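Local structure of PA14 domain-containing protein (Clostridium clariflavum, 6QDI) at residues K52-Y57 against T135-P140; G212-Y217 against P280-S285. The protein is the tandem PA14-domain part of an RsgI-like anti-sigma factor, binds calcium and probably senses biomass sugars outside the cell. One frame throughout, in Å; residues are numbered along the deposited sequence.

Interaction 1. Residues K52-Y57 against T135-P140; sequences KIRPLY and TECLYP
Lys-52 and Tyr-139 face each other as a hydrogen-bonded antiparallel pair, Lys-52 N giving to Tyr-139 O at 2.8 Å and Tyr-139 N to Lys-52 O at 2.9 Å, and Ile-53 with Leu-138 forms the next, non-hydrogen-bonded pair. Beyond the last paired residues a third backbone bond, Arg-54 N to Cys-137 O (2.9 Å), carries the ladder into the 3-10 turn 135-137. On the buried face Ile-53 and Leu-138 lie alongside each other and point the same way, with Ile-53 CG1 4.0 Å from Leu-138 CD2; Trp-123, Phe-63 and Ile-106 also pack against Ile-53. Tyr-139, on the opposite face with Lys-52, is met obliquely by Arg-54 from just past the strand end. In the Arg-54 conformer described here, one of two modelled, the chain leaves its backbone extended and then bends at chi3 (64°), which turns the guanidinium back over the second segment. Its NE donates to Tyr-139 OH at 2.9 Å, the hydroxyl sitting 18° out of the guanidinium plane, while ring and guanidinium stand steeply to each other, planes 77° apart. Arg-54 CB abuts the same ring at its edge, so the phenol is met by both the root and the head of one side chain. Cys-137 CA lies over one guanidinium face, and Arg-54 NH2 comes within 2.9 Å of Glu-136 O. Cys-137 SG touches Leu-56 CD1, extending the contact past the strand end. Lys-52 starts on the Tyr-139 side but bends away at chi2 to a salt bridge with Asp-105. Strand 138-140 is thus a short antiparallel strand laid beside the last residues of strand 44-53 in the antiparallel sheet of the first PA14 domain.

Interaction 2. Residues G212-Y217 against P280-S285; sequences GDYVFY and PGIERS
Gly-212, without a side chain, lets the ring of Pro-280 come close, its CA lying 3.8 Å from Pro-280 CG. Asp-213 joins in through its backbone, the carbonyl O lying 3.5 Å from Pro-280 CD. At Tyr-214 the same proline carbon rests over one face of the phenol ring in a CH-pi contact, Pro-280 CD being 3.7 Å from the ring centroid. The two side chains cross at about a right angle, and Ile-282 CD1 adds an oblique touch at Tyr-214 CE2 (3.9 Å). The Tyr-214 hydroxyl reaches on to Tyr-210 O, which fixes the far end of the ring. Tyr-217 then presents a face to Arg-284, whose chain is extended from CG to NE (chi2 173°, chi3 166°) and passes across it. Arg-284 CD sits almost over the ring centre, 3.8 Å from the centroid, and the guanidinium follows as a flat, off-centre cation-pi stack with planes only 8° apart; its nearest approach is NH1 to Tyr-217 CD2, 3.6 Å. Salt bridging of Arg-284 NE to Glu-276 and bonding of Tyr-217 OH to Glu-278 hold both partners of the stack. No backbone hydrogen bonds join the segments; ring, aliphatic and guanidinium groups, with Gly-212 CA and Asp-213 O, make the contact. After strand 271-279, which is bonded to 212-220, the chain reverses and runs in nearly the same direction as 212-217, strand 285-286 then pairing antiparallel with 271-279; Trp-277 meets both Tyr-214 and Ile-282, and strand 242-252 flanks 212-220 along its other edge.

In the fold
Interaction 1 closes before interaction 2 opens along the chain, and the two belong to successive PA14 domains: segment 52-57 falls in the first, both segments of interaction 2 in the second. Their centres are about 43 Å apart and their nearest atoms about 27 Å, so they do not touch. Interaction 1 adds strand 138-140 to the sheet holding strands 44-53 and 104-113; interaction 2 lays residues 280-285 against the sheet of strands 212-220, 242-252 and 271-279. Each thus ties a segment late in its domain to an earlier part of it, away from the calcium sites, consistent with two separately folded units in tandem.

Interaction 1. Residues K52-Y57 against T135-P140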
loop_
_atom_site.group_PDB
_atom_site.type_symbol
_atom_site.label_atom_id
_atom_site.label_comp_id
_atom_site.label_asym_id
_atom_site.label_seq_id
_atom_site.Cartn_x
_atom_site.Cartn_y
_atom_site.Cartn_z
ATOM N N LYS A 52 -11.545 18.290 5.370
ATOM C CA LYS A 52 -11.412 19.731 5.619
ATOM C C LYS A 52 -11.124 19.984 7.078
ATOM O O LYS A 52 -11.501 19.173 7.934
ATOM C CB LYS A 52 -12.683 20.463 5.254
ATOM C CG LYS A 52 -13.180 20.205 3.862
ATOM C CD LYS A 52 -12.397 20.939 2.811
ATOM C CE LYS A 52 -13.211 20.986 1.494
ATOM N NZ LYS A 52 -12.480 21.694 0.428
ATOM N N ILE A 53 -10.447 21.098 7.317
ATOM C CA ILE A 53 -10.135 21.578 8.672
ATOM C C ILE A 53 -10.639 23.011 8.821
ATOM O O ILE A 53 -10.499 23.807 7.893
ATOM C CB ILE A 53 -8.630 21.445 8.995
ATOM C CG1 ILE A 53 -8.331 21.814 10.440
ATOM C CG2 ILE A 53 -7.786 22.253 8.056
ATOM C CD1 ILE A 53 -6.923 21.440 10.863
ATOM N N ARG A 54 -11.224 23.289 9.994
ATOM C CA ARG A 54 -11.842 24.589 10.298
ATOM C C ARG A 54 -11.191 25.190 11.534
ATOM O O ARG A 54 -11.532 24.795 12.642
ATOM C CB ARG A 54 -13.345 24.430 10.567
ATOM C CG ARG A 54 -14.025 25.721 11.015
ATOM C CD ARG A 54 -15.508 25.519 11.244
ATOM N NE ARG A 54 -15.800 24.596 12.328
ATOM C CZ ARG A 54 -15.264 24.640 13.542
ATOM N NH1 ARG A 54 -14.272 25.489 13.833
ATOM N NH2 ARG A 54 -15.659 23.756 14.447
ATOM N N PRO A 55 -10.283 26.164 11.376
ATOM C CA PRO A 55 -9.727 26.809 12.556
ATOM C C PRO A 55 -10.714 27.785 13.178
ATOM O O PRO A 55 -11.570 28.328 12.484
ATOM C CB PRO A 55 -8.541 27.593 12.008
ATOM C CG PRO A 55 -8.941 27.888 10.598
ATOM C CD PRO A 55 -9.726 26.704 10.132
ATOM N N LEU A 56 -10.542 28.021 14.466
ATOM C CA LEU A 56 -11.412 28.920 15.190
ATOM C C LEU A 56 -10.954 30.376 15.061
ATOM O O LEU A 56 -11.775 31.268 15.281
ATOM C CB LEU A 56 -11.486 28.546 16.690
ATOM C CG LEU A 56 -12.458 27.450 17.109
ATOM C CD1 LEU A 56 -12.129 26.130 16.456
ATOM C CD2 LEU A 56 -12.499 27.298 18.617
ATOM N N TYR A 57 -9.675 30.638 14.800
ATOM C CA TYR A 57 -9.097 31.985 14.848
ATOM C C TYR A 57 -8.387 32.372 13.567
ATOM O O TYR A 57 -7.917 31.491 12.821
ATOM C CB TYR A 57 -8.115 32.092 16.023
ATOM C CG TYR A 57 -8.707 31.588 17.344
ATOM C CD1 TYR A 57 -9.604 32.350 18.060
ATOM C CD2 TYR A 57 -8.358 30.327 17.856
ATOM C CE1 TYR A 57 -10.157 31.885 19.256
ATOM C CE2 TYR A 57 -8.899 29.848 19.040
ATOM C CZ TYR A 57 -9.789 30.619 19.738
ATOM O OH TYR A 57 -10.318 30.158 20.923
ATOM N N THR A 135 -11.981 16.678 16.842
ATOM C CA THR A 135 -12.902 16.155 15.861
ATOM C C THR A 135 -13.875 17.197 15.330
ATOM O O THR A 135 -14.240 17.165 14.141
ATOM C CB THR A 135 -13.616 14.899 16.402
ATOM O OG1 THR A 135 -14.187 14.129 15.328
ATOM C CG2 THR A 135 -14.702 15.233 17.428
ATOM N N GLU A 136 -14.267 18.146 16.163
ATOM C CA GLU A 136 -15.278 19.099 15.737
ATOM C C GLU A 136 -14.733 20.095 14.713
ATOM O O GLU A 136 -15.526 20.852 14.116
ATOM C CB GLU A 136 -15.930 19.827 16.905
ATOM C CG GLU A 136 -14.993 20.677 17.701
ATOM C CD GLU A 136 -14.225 19.984 18.827
ATOM O OE1 GLU A 136 -14.256 18.724 18.970
ATOM O OE2 GLU A 136 -13.569 20.763 19.573
ATOM N N CYS A 137 -13.410 20.102 14.508
ATOM C CA CYS A 137 -12.782 20.960 13.520
ATOM C C CYS A 137 -12.385 20.193 12.227
ATOM O O CYS A 137 -11.731 20.772 11.360
ATOM C CB CYS A 137 -11.551 21.617 14.103
ATOM S SG CYS A 137 -11.930 22.755 15.434
ATOM N N LEU A 138 -12.775 18.922 12.132
ATOM C CA LEU A 138 -12.388 18.071 11.006
ATOM C C LEU A 138 -13.641 17.536 10.331
ATOM O O LEU A 138 -14.523 17.010 11.016
ATOM C CB LEU A 138 -11.511 16.932 11.520
ATOM C CG LEU A 138 -10.184 17.347 12.165
ATOM C CD1 LEU A 138 -9.497 16.155 12.820
ATOM C CD2 LEU A 138 -9.239 18.022 11.159
ATOM N N TYR A 139 -13.660 17.558 8.992
ATOM C CA TYR A 139 -14.818 17.103 8.205
ATOM C C TYR A 139 -14.303 16.100 7.174
ATOM O O TYR A 139 -13.333 16.400 6.467
ATOM C CB TYR A 139 -15.445 18.265 7.460
ATOM C CG TYR A 139 -15.914 19.378 8.369
ATOM C CD1 TYR A 139 -15.005 20.288 8.917
ATOM C CD2 TYR A 139 -17.240 19.523 8.683
ATOM C CE1 TYR A 139 -15.414 21.298 9.758
ATOM C CE2 TYR A 139 -17.676 20.555 9.519
ATOM C CZ TYR A 139 -16.762 21.438 10.048
ATOM O OH TYR A 139 -17.199 22.434 10.899
ATOM N N PRO A 140 -14.930 14.936 7.078
ATOM C CA PRO A 140 -14.324 13.890 6.244
ATOM C C PRO A 140 -14.625 14.038 4.752
ATOM O O PRO A 140 -15.750 14.416 4.389
ATOM C CB PRO A 140 -14.929 12.591 6.807
ATOM C CG PRO A 140 -16.251 13.047 7.348
ATOM C CD PRO A 140 -16.015 14.415 7.918
#

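Interaction 2. Residues G212-Y217 against P280-S285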
loop_
_atom_site.group_PDB
_atom_site.type_symbol
_atom_site.label_atom_id
_atom_site.label_comp_id
_atom_site.label_asym_id
_atom_site.label_seq_id
_atom_site.Cartn_x
_atom_site.Cartn_y
_atom_site.Cartn_z
ATOM N N GLY A 212 -8.550 -11.210 -26.802
ATOM C CA GLY A 212 -7.582 -10.286 -27.413
ATOM C C GLY A 212 -6.186 -10.553 -26.902
ATOM O O GLY A 212 -5.908 -11.605 -26.349
ATOM N N ASP A 213 -5.286 -9.604 -27.145
ATOM C CA ASP A 213 -3.877 -9.718 -26.839
ATOM C C ASP A 213 -3.544 -9.077 -25.495
ATOM O O ASP A 213 -4.012 -7.977 -25.199
ATOM C CB ASP A 213 -3.007 -9.057 -27.914
ATOM C CG ASP A 213 -2.768 -9.926 -29.150
ATOM O OD1 ASP A 213 -3.492 -10.895 -29.425
ATOM O OD2 ASP A 213 -1.799 -9.645 -29.864
ATOM N N TYR A 214 -2.750 -9.809 -24.711
ATOM C CA TYR A 214 -2.345 -9.393 -23.371
ATOM C C TYR A 214 -0.834 -9.359 -23.268
ATOM O O TYR A 214 -0.141 -10.158 -23.866
ATOM C CB TYR A 214 -2.901 -10.338 -22.321
ATOM C CG TYR A 214 -4.400 -10.307 -22.182
ATOM C CD1 TYR A 214 -5.227 -10.883 -23.148
ATOM C CD2 TYR A 214 -5.009 -9.766 -21.066
ATOM C CE1 TYR A 214 -6.602 -10.852 -23.016
ATOM C CE2 TYR A 214 -6.359 -9.752 -20.908
ATOM C CZ TYR A 214 -7.181 -10.304 -21.888
ATOM O OH TYR A 214 -8.550 -10.261 -21.723
ATOM N N VAL A 215 -0.349 -8.463 -22.415
ATOM C CA VAL A 215 1.055 -8.445 -21.975
ATOM C C VAL A 215 1.041 -8.461 -20.447
ATOM O O VAL A 215 0.293 -7.726 -19.847
ATOM C CB VAL A 215 1.774 -7.169 -22.498
ATOM C CG1 VAL A 215 3.157 -7.038 -21.894
ATOM C CG2 VAL A 215 1.877 -7.230 -24.028
ATOM N N PHE A 216 1.906 -9.289 -19.868
ATOM C CA PHE A 216 2.097 -9.300 -18.416
ATOM C C PHE A 216 3.383 -8.562 -18.055
ATOM O O PHE A 216 4.411 -8.709 -18.729
ATOM C CB PHE A 216 2.162 -10.728 -17.893
ATOM C CG PHE A 216 0.910 -11.477 -18.125
ATOM C CD1 PHE A 216 -0.124 -11.397 -17.209
ATOM C CD2 PHE A 216 0.742 -12.286 -19.207
ATOM C CE1 PHE A 216 -1.307 -12.091 -17.385
ATOM C CE2 PHE A 216 -0.443 -12.965 -19.410
ATOM C CZ PHE A 216 -1.482 -12.853 -18.498
ATOM N N TYR A 217 3.299 -7.786 -16.984
ATOM C CA TYR A 217 4.426 -7.013 -16.455
ATOM C C TYR A 217 4.685 -7.473 -15.036
ATOM O O TYR A 217 3.775 -7.522 -14.201
ATOM C CB TYR A 217 4.125 -5.532 -16.432
ATOM C CG TYR A 217 3.838 -4.902 -17.780
ATOM C CD1 TYR A 217 2.607 -4.967 -18.395
ATOM C CD2 TYR A 217 4.848 -4.233 -18.442
ATOM C CE1 TYR A 217 2.410 -4.373 -19.650
ATOM C CE2 TYR A 217 4.640 -3.638 -19.670
ATOM C CZ TYR A 217 3.414 -3.723 -20.259
ATOM O OH TYR A 217 3.154 -3.163 -21.497
ATOM N N PRO A 280 -7.181 -6.055 -23.859
ATOM C CA PRO A 280 -8.275 -5.356 -24.531
ATOM C C PRO A 280 -9.174 -4.629 -23.526
ATOM O O PRO A 280 -9.777 -5.252 -22.656
ATOM C CB PRO A 280 -9.028 -6.487 -25.236
ATOM C CG PRO A 280 -8.501 -7.742 -24.696
ATOM C CD PRO A 280 -7.234 -7.514 -24.034
ATOM N N GLY A 281 -9.218 -3.303 -23.600
ATOM C CA GLY A 281 -9.952 -2.511 -22.643
ATOM C C GLY A 281 -9.318 -2.420 -21.262
ATOM O O GLY A 281 -10.006 -2.010 -20.338
ATOM N N ILE A 282 -8.061 -2.819 -21.137
ATOM C CA ILE A 282 -7.393 -2.924 -19.853
ATOM C C ILE A 282 -6.073 -2.166 -20.016
ATOM O O ILE A 282 -5.114 -2.649 -20.643
ATOM C CB ILE A 282 -7.127 -4.386 -19.440
ATOM C CG1 ILE A 282 -8.413 -5.190 -19.361
ATOM C CG2 ILE A 282 -6.358 -4.424 -18.111
ATOM C CD1 ILE A 282 -8.169 -6.670 -19.275
ATOM N N GLU A 283 -6.007 -0.987 -19.408
ATOM C CA GLU A 283 -4.758 -0.235 -19.308
ATOM C C GLU A 283 -3.836 -0.968 -18.310
ATOM O O GLU A 283 -4.313 -1.687 -17.456
ATOM C CB GLU A 283 -5.039 1.192 -18.784
ATOM C CG GLU A 283 -6.149 1.995 -19.442
ATOM C CD GLU A 283 -5.825 2.358 -20.846
ATOM O OE1 GLU A 283 -4.643 2.606 -21.145
ATOM O OE2 GLU A 283 -6.768 2.407 -21.655
ATOM N N ARG A 284 -2.522 -0.781 -18.428
ATOM C CA ARG A 284 -1.588 -1.441 -17.539
ATOM C C ARG A 284 -2.003 -1.249 -16.089
ATOM O O ARG A 284 -2.135 -0.127 -15.606
ATOM C CB ARG A 284 -0.171 -0.931 -17.758
ATOM C CG ARG A 284 0.836 -1.624 -16.874
ATOM C CD ARG A 284 2.253 -1.230 -17.203
ATOM N NE ARG A 284 3.146 -1.663 -16.130
ATOM C CZ ARG A 284 4.461 -1.442 -16.134
ATOM N NH1 ARG A 284 5.046 -0.828 -17.168
ATOM N NH2 ARG A 284 5.190 -1.866 -15.114
ATOM N N SER A 285 -2.185 -2.374 -15.385
ATOM C CA SER A 285 -2.829 -2.355 -14.074
ATOM C C SER A 285 -2.640 -3.701 -13.404
ATOM O O SER A 285 -2.384 -4.698 -14.066
ATOM C CB SER A 285 -4.335 -2.044 -14.214
ATOM O OG SER A 285 -4.964 -2.906 -15.146
#